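Local atomic coordinates of oligogalacturonate-specific porin KdgM (Dickeya dadantii, PDB entry 4FQE), a protein that forms a monomeric beta-barrel channel in the bacterial outer membrane that is specific for oligogalacturonides and is required for full virulence. Residues V1-D11 / G16-A28. Sequence-based numbering, arbitrary orientation.
Sequences VSIDYRHEMQD and GHKDRLLISHRFA. With C8E ((hydroxyethyloxy)tri(ethyloxy)octane), chain G.
Strands 2-9 and 18-26 run antiparallel as the first hairpin of the porin's 12-stranded barrel, their axes 4.6 Å apart at closest, with paired backbone bonds at Ser2-Ser24, Asp4-Leu22, Arg6-Arg20 and Glu8-Lys18. Those four pairs face the channel, and toward Glu8 and Lys18 they are mostly charged. Arg20 bends back at chi2 (86°) and reaches Asp4 side-on: NE and NH2 both hold OD1, each at 3.2 Å, coming from above one face of the carboxylate, with OD1 lying in the guanidinium plane. Tyr189 also bonds that oxygen. The guanidinium of Arg6 stacks on Arg20, planes 28° apart and centres 4.0 Å apart, while Leu22 CD2 sits near the rim of the opposite face of the Arg20 guanidinium. Arg20 NH1 salt-bridges Glu36, and Glu8 pairs with Arg209; arginines held this way on the channel wall are consistent with passage of acidic oligogalacturonides. On the outer face Ile3 lies alongside Ile23, and a detergent alkyl chain runs past Ile3 and Tyr5. Farther along, Asp19 OD1 takes two bonds, one from Tyr5 OH, very short at 2.5 Å, and one from His7 ND1 at 2.7 Å, with OD1 in the imidazole plane but ND1 above that of the carboxylate. Near the start of strand 2-9, a water links Ser2 OG and Ser24 OG and donates to Leu22 O at 2.8 Å.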
ATOM      1  N   VAL A   1      -2.786  10.227 -12.646  1.00 23.85           N
ATOM      2  CA  VAL A   1      -2.057   8.974 -12.864  1.00 23.16           C
ATOM      3  C   VAL A   1      -0.671   9.063 -12.237  1.00 22.76           C
ATOM      4  O   VAL A   1       0.018  10.046 -12.416  1.00 23.01           O
ATOM      5  CB  VAL A   1      -1.889   8.668 -14.377  1.00 23.87           C
ATOM      6  CG1 VAL A   1      -1.122   7.372 -14.560  1.00 23.49           C
ATOM      7  CG2 VAL A   1      -3.243   8.561 -15.065  1.00 24.50           C
ATOM      8  N   SER A   2      -0.299   8.039 -11.490  1.00 22.21           N
ATOM      9  CA  SER A   2       1.031   7.897 -10.996  1.00 22.10           C
ATOM     10  C   SER A   2       1.629   6.523 -11.364  1.00 21.84           C
ATOM     11  O   SER A   2       0.917   5.545 -11.623  1.00 21.10           O
ATOM     12  CB  SER A   2       1.082   8.242  -9.501  1.00 22.21           C
ATOM     13  OG  SER A   2       0.455   7.261  -8.726  1.00 22.70           O
ATOM     14  N   ILE A   3       2.952   6.499 -11.479  1.00 21.82           N
ATOM     15  CA  ILE A   3       3.709   5.282 -11.716  1.00 22.03           C
ATOM     16  C   ILE A   3       4.746   5.209 -10.580  1.00 21.35           C
ATOM     17  O   ILE A   3       5.467   6.177 -10.309  1.00 20.83           O
ATOM     18  CB  ILE A   3       4.401   5.332 -13.088  1.00 23.23           C
ATOM     19  CG1 ILE A   3       3.361   5.393 -14.209  1.00 23.91           C
ATOM     20  CG2 ILE A   3       5.326   4.125 -13.301  1.00 23.96           C
ATOM     21  CD1 ILE A   3       3.943   5.770 -15.565  1.00 25.34           C
ATOM     22  N   ASP A   4       4.789   4.069  -9.915  1.00 20.87           N
ATOM     23  CA  ASP A   4       5.545   3.904  -8.705  1.00 21.04           C
ATOM     24  C   ASP A   4       6.454   2.709  -8.934  1.00 21.06           C
ATOM     25  O   ASP A   4       5.992   1.588  -9.091  1.00 20.92           O
ATOM     26  CB  ASP A   4       4.591   3.693  -7.512  1.00 21.11           C
ATOM     27  CG  ASP A   4       5.314   3.633  -6.170  1.00 21.16           C
ATOM     28  OD1 ASP A   4       6.233   2.829  -5.984  1.00 20.69           O
ATOM     29  OD2 ASP A   4       4.854   4.340  -5.254  1.00 22.31           O
ATOM     30  N   TYR A   5       7.752   2.971  -8.925  1.00 21.02           N
ATOM     31  CA  TYR A   5       8.741   1.928  -8.913  1.00 21.57           C
ATOM     32  C   TYR A   5       9.336   1.737  -7.521  1.00 20.90           C
ATOM     33  O   TYR A   5       9.615   2.709  -6.825  1.00 20.50           O
ATOM     34  CB  TYR A   5       9.904   2.274  -9.854  1.00 23.03           C
ATOM     35  CG  TYR A   5      11.081   1.344  -9.609  1.00 23.80           C
ATOM     36  CD1 TYR A   5      11.032   0.011 -10.029  1.00 24.80           C
ATOM     37  CD2 TYR A   5      12.193   1.764  -8.894  1.00 24.61           C
ATOM     38  CE1 TYR A   5      12.096  -0.848  -9.780  1.00 25.13           C
ATOM     39  CE2 TYR A   5      13.260   0.912  -8.632  1.00 24.98           C
ATOM     40  CZ  TYR A   5      13.195  -0.393  -9.082  1.00 25.52           C
ATOM     41  OH  TYR A   5      14.256  -1.226  -8.825  1.00 26.34           O
ATOM     42  N   ARG A   6       9.522   0.485  -7.121  1.00 20.70           N
ATOM     43  CA  ARG A   6      10.017   0.178  -5.779  1.00 20.62           C
ATOM     44  C   ARG A   6      10.932  -1.049  -5.828  1.00 20.87           C
ATOM     45  O   ARG A   6      10.627  -2.030  -6.510  1.00 21.17           O
ATOM     46  CB  ARG A   6       8.846  -0.061  -4.795  1.00 20.41           C
ATOM     47  CG  ARG A   6       9.268  -0.166  -3.340  1.00 20.56           C
ATOM     48  CD  ARG A   6       8.077  -0.345  -2.394  1.00 20.69           C
ATOM     49  NE  ARG A   6       7.556  -1.712  -2.467  1.00 21.51           N
ATOM     50  CZ  ARG A   6       6.410  -2.131  -1.937  1.00 21.88           C
ATOM     51  NH1 ARG A   6       5.618  -1.300  -1.273  1.00 21.53           N
ATOM     52  NH2 ARG A   6       6.064  -3.419  -2.077  1.00 22.35           N
ATOM     53  N   HIS A   7      12.040  -0.978  -5.105  1.00 20.86           N
ATOM     54  CA  HIS A   7      12.974  -2.093  -4.905  1.00 21.40           C
ATOM     55  C   HIS A   7      12.982  -2.462  -3.455  1.00 21.83           C
ATOM     56  O   HIS A   7      13.028  -1.581  -2.569  1.00 21.06           O
ATOM     57  CB  HIS A   7      14.375  -1.697  -5.365  1.00 21.67           C
ATOM     58  CG  HIS A   7      15.389  -2.824  -5.305  1.00 22.30           C
ATOM     59  ND1 HIS A   7      15.519  -3.727  -6.285  1.00 22.84           N
ATOM     60  CD2 HIS A   7      16.330  -3.160  -4.338  1.00 22.65           C
ATOM     61  CE1 HIS A   7      16.475  -4.607  -5.984  1.00 23.64           C
ATOM     62  NE2 HIS A   7      16.994  -4.260  -4.794  1.00 23.81           N
ATOM     63  N   GLU A   8      12.936  -3.759  -3.173  1.00 22.95           N
ATOM     64  CA  GLU A   8      12.864  -4.260  -1.788  1.00 23.88           C
ATOM     65  C   GLU A   8      13.947  -5.300  -1.589  1.00 25.51           C
ATOM     66  O   GLU A   8      14.172  -6.134  -2.458  1.00 25.29           O
ATOM     67  CB  GLU A   8      11.503  -4.945  -1.534  1.00 23.82           C
ATOM     68  CG  GLU A   8      11.318  -5.620  -0.170  1.00 24.28           C
ATOM     69  CD  GLU A   8       9.893  -6.203   0.044  1.00 24.69           C
ATOM     70  OE1 GLU A   8       9.772  -7.358   0.512  1.00 26.48           O
ATOM     71  OE2 GLU A   8       8.884  -5.542  -0.265  1.00 23.45           O
ATOM     72  N   MET A   9      14.560  -5.302  -0.411  1.00 27.13           N
ATOM     73  CA  MET A   9      15.518  -6.340  -0.012  0.50 28.73           C
ATOM     74  C   MET A   9      15.336  -6.600   1.462  1.00 30.63           C
ATOM     75  O   MET A   9      14.804  -5.757   2.157  1.00 29.60           O
ATOM     76  CB  MET A   9      16.941  -5.866  -0.204  0.50 28.61           C
ATOM     77  CG  MET A   9      17.318  -5.604  -1.637  0.50 28.46           C
ATOM     78  SD  MET A   9      19.107  -5.540  -1.808  0.50 28.61           S
ATOM     79  CE  MET A   9      19.219  -5.534  -3.599  0.50 28.80           C
ATOM     80  N   GLN A  10      15.774  -7.757   1.949  1.00 35.03           N
ATOM     81  CA  GLN A  10      15.784  -7.972   3.398  1.00 39.55           C
ATOM     82  C   GLN A  10      17.224  -8.013   3.890  1.00 44.67           C
ATOM     83  O   GLN A  10      18.108  -7.343   3.316  1.00 45.07           O
ATOM     84  CB  GLN A  10      14.983  -9.213   3.790  1.00 42.81           C
ATOM     85  CG  GLN A  10      13.556  -9.162   3.300  1.00 43.14           C
ATOM     86  CD  GLN A  10      12.544  -9.673   4.309  1.00 45.88           C
ATOM     87  OE1 GLN A  10      12.896 -10.128   5.402  1.00 50.62           O
ATOM     88  NE2 GLN A  10      11.273  -9.604   3.943  1.00 45.85           N
ATOM     89  N   ASP A  11      17.467  -8.743   4.975  1.00 48.78           N
ATOM     90  CA  ASP A  11      18.825  -9.010   5.404  1.00 51.83           C
ATOM     91  C   ASP A  11      18.854 -10.234   6.313  1.00 54.85           C
ATOM     92  O   ASP A  11      18.227 -11.252   6.003  1.00 56.58           O
ATOM     93  CB  ASP A  11      19.441  -7.766   6.069  1.00 52.85           C
ATOM     94  CG  ASP A  11      18.867  -7.479   7.423  1.00 53.64           C
ATOM     95  OD1 ASP A  11      19.382  -6.543   8.087  1.00 55.59           O
ATOM     96  OD2 ASP A  11      17.908  -8.183   7.823  1.00 54.24           O
ATOM     97  N   GLY A  16      16.972 -12.537  -1.349  1.00 42.81           N
ATOM     98  CA  GLY A  16      17.025 -12.032  -2.718  1.00 41.49           C
ATOM     99  C   GLY A  16      16.644 -10.557  -2.822  1.00 39.76           C
ATOM    100  O   GLY A  16      17.139  -9.709  -2.074  1.00 40.98           O
ATOM    101  N   HIS A  17      15.785 -10.249  -3.777  1.00 37.33           N
ATOM    102  CA  HIS A  17      15.294  -8.909  -3.982  1.00 34.58           C
ATOM    103  C   HIS A  17      13.986  -8.997  -4.670  1.00 32.64           C
ATOM    104  O   HIS A  17      13.658 -10.023  -5.301  1.00 33.19           O
ATOM    105  CB  HIS A  17      16.278  -8.079  -4.820  1.00 34.71           C
ATOM    106  CG  HIS A  17      16.514  -8.605  -6.232  1.00 36.87           C
ATOM    107  ND1 HIS A  17      15.869  -8.110  -7.315  1.00 37.18           N
ATOM    108  CD2 HIS A  17      17.390  -9.561  -6.709  1.00 38.27           C
ATOM    109  CE1 HIS A  17      16.289  -8.743  -8.415  1.00 37.51           C
ATOM    110  NE2 HIS A  17      17.228  -9.625  -8.048  1.00 39.65           N
ATOM    111  N   LYS A  18      13.209  -7.936  -4.538  1.00 30.15           N
ATOM    112  CA  LYS A  18      11.938  -7.803  -5.246  1.00 29.09           C
ATOM    113  C   LYS A  18      11.887  -6.443  -5.917  1.00 27.55           C
ATOM    114  O   LYS A  18      12.393  -5.436  -5.364  1.00 27.44           O
ATOM    115  CB  LYS A  18      10.743  -7.939  -4.291  1.00 29.53           C
ATOM    116  CG  LYS A  18      10.705  -9.199  -3.426  1.00 30.81           C
ATOM    117  CD  LYS A  18       9.533  -9.115  -2.439  1.00 31.29           C
ATOM    118  CE  LYS A  18       9.406 -10.321  -1.507  1.00 32.30           C
ATOM    119  NZ  LYS A  18       7.958 -10.569  -1.184  1.00 33.22           N
ATOM    120  N   ASP A  19      11.278  -6.390  -7.096  1.00 26.23           N
ATOM    121  CA  ASP A  19      10.972  -5.130  -7.748  1.00 25.25           C
ATOM    122  C   ASP A  19       9.510  -5.076  -8.165  1.00 24.21           C
ATOM    123  O   ASP A  19       8.860  -6.116  -8.400  1.00 24.21           O
ATOM    124  CB  ASP A  19      11.853  -4.925  -8.979  1.00 26.17           C
ATOM    125  CG  ASP A  19      13.316  -4.726  -8.629  1.00 27.03           C
ATOM    126  OD1 ASP A  19      13.736  -3.608  -8.296  1.00 28.15           O
ATOM    127  OD2 ASP A  19      14.085  -5.696  -8.700  1.00 29.04           O
ATOM    128  N   ARG A  20       8.995  -3.865  -8.279  1.00 22.95           N
ATOM    129  CA  ARG A  20       7.615  -3.691  -8.737  1.00 22.15           C
ATOM    130  C   ARG A  20       7.415  -2.419  -9.539  1.00 21.84           C
ATOM    131  O   ARG A  20       8.120  -1.428  -9.357  1.00 21.98           O
ATOM    132  CB  ARG A  20       6.641  -3.718  -7.542  1.00 21.69           C
ATOM    133  CG  ARG A  20       6.641  -2.469  -6.658  1.00 20.95           C
ATOM    134  CD  ARG A  20       5.703  -1.368  -7.159  1.00 20.65           C
ATOM    135  NE  ARG A  20       5.480  -0.297  -6.171  1.00 19.93           N
ATOM    136  CZ  ARG A  20       4.736  -0.389  -5.077  1.00 19.87           C
ATOM    137  NH1 ARG A  20       4.078  -1.503  -4.771  1.00 19.98           N
ATOM    138  NH2 ARG A  20       4.656   0.664  -4.262  1.00 19.64           N
ATOM    139  N   LEU A  21       6.401  -2.414 -10.398  1.00 21.46           N
ATOM    140  CA  LEU A  21       5.965  -1.197 -11.019  1.00 21.38           C
ATOM    141  C   LEU A  21       4.448  -1.132 -10.894  1.00 20.75           C
ATOM    142  O   LEU A  21       3.789  -2.013 -11.401  1.00 20.57           O
ATOM    143  CB  LEU A  21       6.319  -1.195 -12.493  1.00 22.74           C
ATOM    144  CG  LEU A  21       6.299   0.205 -13.099  1.00 23.54           C
ATOM    145  CD1 LEU A  21       7.605   0.841 -12.639  1.00 24.29           C
ATOM    146  CD2 LEU A  21       6.170   0.204 -14.638  1.00 25.27           C
ATOM    147  N   LEU A  22       3.956  -0.073 -10.271  1.00 20.09           N
ATOM    148  CA  LEU A  22       2.531   0.081  -9.888  1.00 20.16           C
ATOM    149  C   LEU A  22       2.033   1.363 -10.497  1.00 20.33           C
ATOM    150  O   LEU A  22       2.552   2.443 -10.204  1.00 20.38           O
ATOM    151  CB  LEU A  22       2.372   0.111  -8.363  1.00 19.94           C
ATOM    152  CG  LEU A  22       1.045   0.622  -7.744  1.00 19.82           C
ATOM    153  CD1 LEU A  22      -0.121  -0.283  -8.113  1.00 20.08           C
ATOM    154  CD2 LEU A  22       1.211   0.740  -6.221  1.00 19.79           C
ATOM    155  N   ILE A  23       1.025   1.231 -11.363  1.00 20.71           N
ATOM    156  CA  ILE A  23       0.425   2.352 -12.026  1.00 21.14           C
ATOM    157  C   ILE A  23      -0.994   2.501 -11.510  1.00 20.75           C
ATOM    158  O   ILE A  23      -1.733   1.525 -11.476  1.00 20.41           O
ATOM    159  CB  ILE A  23       0.361   2.073 -13.555  1.00 22.13           C
ATOM    160  CG1 ILE A  23       1.719   1.605 -14.077  1.00 23.00           C
ATOM    161  CG2 ILE A  23      -0.088   3.317 -14.299  1.00 22.57           C
ATOM    162  CD1 ILE A  23       1.563   0.931 -15.459  1.00 24.32           C
ATOM    163  N   SER A  24      -1.388   3.712 -11.148  1.00 20.67           N
ATOM    164  CA  SER A  24      -2.720   3.885 -10.577  1.00 20.80           C
ATOM    165  C   SER A  24      -3.293   5.252 -10.808  1.00 21.07           C
ATOM    166  O   SER A  24      -2.589   6.214 -11.163  1.00 21.63           O
ATOM    167  CB  SER A  24      -2.678   3.536  -9.099  1.00 20.62           C
ATOM    168  OG  SER A  24      -1.588   4.073  -8.479  1.00 21.19           O
ATOM    169  N   HIS A  25      -4.602   5.343 -10.667  1.00 21.13           N
ATOM    170  CA  HIS A  25      -5.263   6.624 -10.766  1.00 21.67           C
ATOM    171  C   HIS A  25      -6.520   6.591  -9.915  1.00 21.69           C
ATOM    172  O   HIS A  25      -7.182   5.545  -9.833  1.00 20.92           O
ATOM    173  CB  HIS A  25      -5.543   6.970 -12.209  1.00 22.47           C
ATOM    174  CG  HIS A  25      -6.251   8.286 -12.397  1.00 23.40           C
ATOM    175  ND1 HIS A  25      -5.615   9.466 -12.305  1.00 23.79           N
ATOM    176  CD2 HIS A  25      -7.596   8.581 -12.631  1.00 24.13           C
ATOM    177  CE1 HIS A  25      -6.493  10.475 -12.485  1.00 24.70           C
ATOM    178  NE2 HIS A  25      -7.705   9.932 -12.706  1.00 24.95           N
ATOM    179  N   ARG A  26      -6.804   7.704  -9.239  1.00 21.89           N
ATOM    180  CA  ARG A  26      -8.075   7.893  -8.537  1.00 22.75           C
ATOM    181  C   ARG A  26      -8.773   9.046  -9.230  1.00 23.98           C
ATOM    182  O   ARG A  26      -8.209  10.136  -9.347  1.00 23.87           O
ATOM    183  CB  ARG A  26      -7.818   8.224  -7.071  1.00 22.71           C
ATOM    184  CG  ARG A  26      -9.032   8.593  -6.244  1.00 23.16           C
ATOM    185  CD  ARG A  26      -9.780   7.418  -5.669  1.00 22.86           C
ATOM    186  NE  ARG A  26      -8.974   6.457  -4.923  1.00 22.15           N
ATOM    187  CZ  ARG A  26      -9.303   5.181  -4.723  1.00 22.14           C
ATOM    188  NH1 ARG A  26     -10.440   4.664  -5.244  1.00 22.23           N
ATOM    189  NH2 ARG A  26      -8.489   4.391  -4.019  1.00 21.67           N
ATOM    190  N   PHE A  27      -9.978   8.793  -9.720  1.00 24.60           N
ATOM    191  CA  PHE A  27     -10.791   9.796 -10.376  1.00 26.27           C
ATOM    192  C   PHE A  27     -11.471  10.663  -9.312  1.00 26.73           C
ATOM    193  O   PHE A  27     -11.617  10.241  -8.159  1.00 26.12           O
ATOM    194  CB  PHE A  27     -11.866   9.124 -11.264  1.00 26.97           C
ATOM    195  CG  PHE A  27     -11.305   8.395 -12.448  1.00 27.43           C
ATOM    196  CD1 PHE A  27     -11.016   9.076 -13.624  1.00 28.57           C
ATOM    197  CD2 PHE A  27     -11.036   7.029 -12.383  1.00 27.09           C
ATOM    198  CE1 PHE A  27     -10.460   8.413 -14.716  1.00 28.81           C
ATOM    199  CE2 PHE A  27     -10.480   6.365 -13.462  1.00 27.82           C
ATOM    200  CZ  PHE A  27     -10.191   7.051 -14.634  1.00 28.25           C
ATOM    201  N   ALA A  28     -11.893  11.862  -9.707  1.00 28.05           N
ATOM    202  CA  ALA A  28     -12.523  12.804  -8.771  1.00 28.92           C
ATOM    203  C   ALA A  28     -13.850  12.254  -8.251  1.00 28.90           C
ATOM    204  O   ALA A  28     -14.262  12.604  -7.160  1.00 29.89           O
ATOM    205  CB  ALA A  28     -12.712  14.183  -9.408  1.00 30.14           C
TER
HETATM  206  C1  C8E G 306       8.546   3.301 -13.837  1.00 55.80           C
HETATM  207  C2  C8E G 306       9.633   4.109 -13.165  1.00 57.57           C
HETATM  208  C3  C8E G 306       9.083   5.138 -12.174  1.00 56.63           C
HETATM  209  C4  C8E G 306       8.179   6.168 -12.843  1.00 57.26           C
HETATM  210  C5  C8E G 306       8.909   7.054 -13.854  1.00 59.59           C
HETATM  211  C6  C8E G 306       8.389   6.900 -15.286  1.00 59.31           C
HETATM  212  C7  C8E G 306       7.615   8.133 -15.737  1.00 59.74           C
HETATM  213  C8  C8E G 306       7.572   8.258 -17.262  1.00 59.05           C
HETATM  214  O9  C8E G 306       7.400   9.614 -17.676  1.00 59.68           O
HETATM  215  C10 C8E G 306       8.636  10.324 -17.596  1.00 59.24           C
HETATM  216  C11 C8E G 306       8.555  11.759 -18.050  1.00 58.64           C
HETATM  217  O12 C8E G 306       9.551  12.524 -17.352  1.00 61.87           O
HETATM  218  C13 C8E G 306      10.919  12.057 -17.475  1.00 58.10           C
HETATM  219  C14 C8E G 306      11.678  12.804 -18.559  1.00 58.16           C
HETATM  220  O15 C8E G 306      12.989  12.212 -18.685  1.00 58.33           O
HETATM  221  C16 C8E G 306      13.031  11.005 -19.445  1.00 55.17           C
HETATM  222  C17 C8E G 306      13.671   9.848 -18.721  1.00 57.36           C
HETATM  223  O18 C8E G 306      13.251   8.640 -19.362  1.00 58.56           O
HETATM  224  C19 C8E G 306      13.025   7.546 -18.487  1.00 57.59           C
HETATM  225  C20 C8E G 306      11.550   7.194 -18.477  1.00 59.72           C
HETATM  226  O21 C8E G 306      11.417   5.783 -18.263  1.00 62.22           O
HETATM  227  O   HOH W   1       1.133   4.229  -8.533  1.00 33.20           O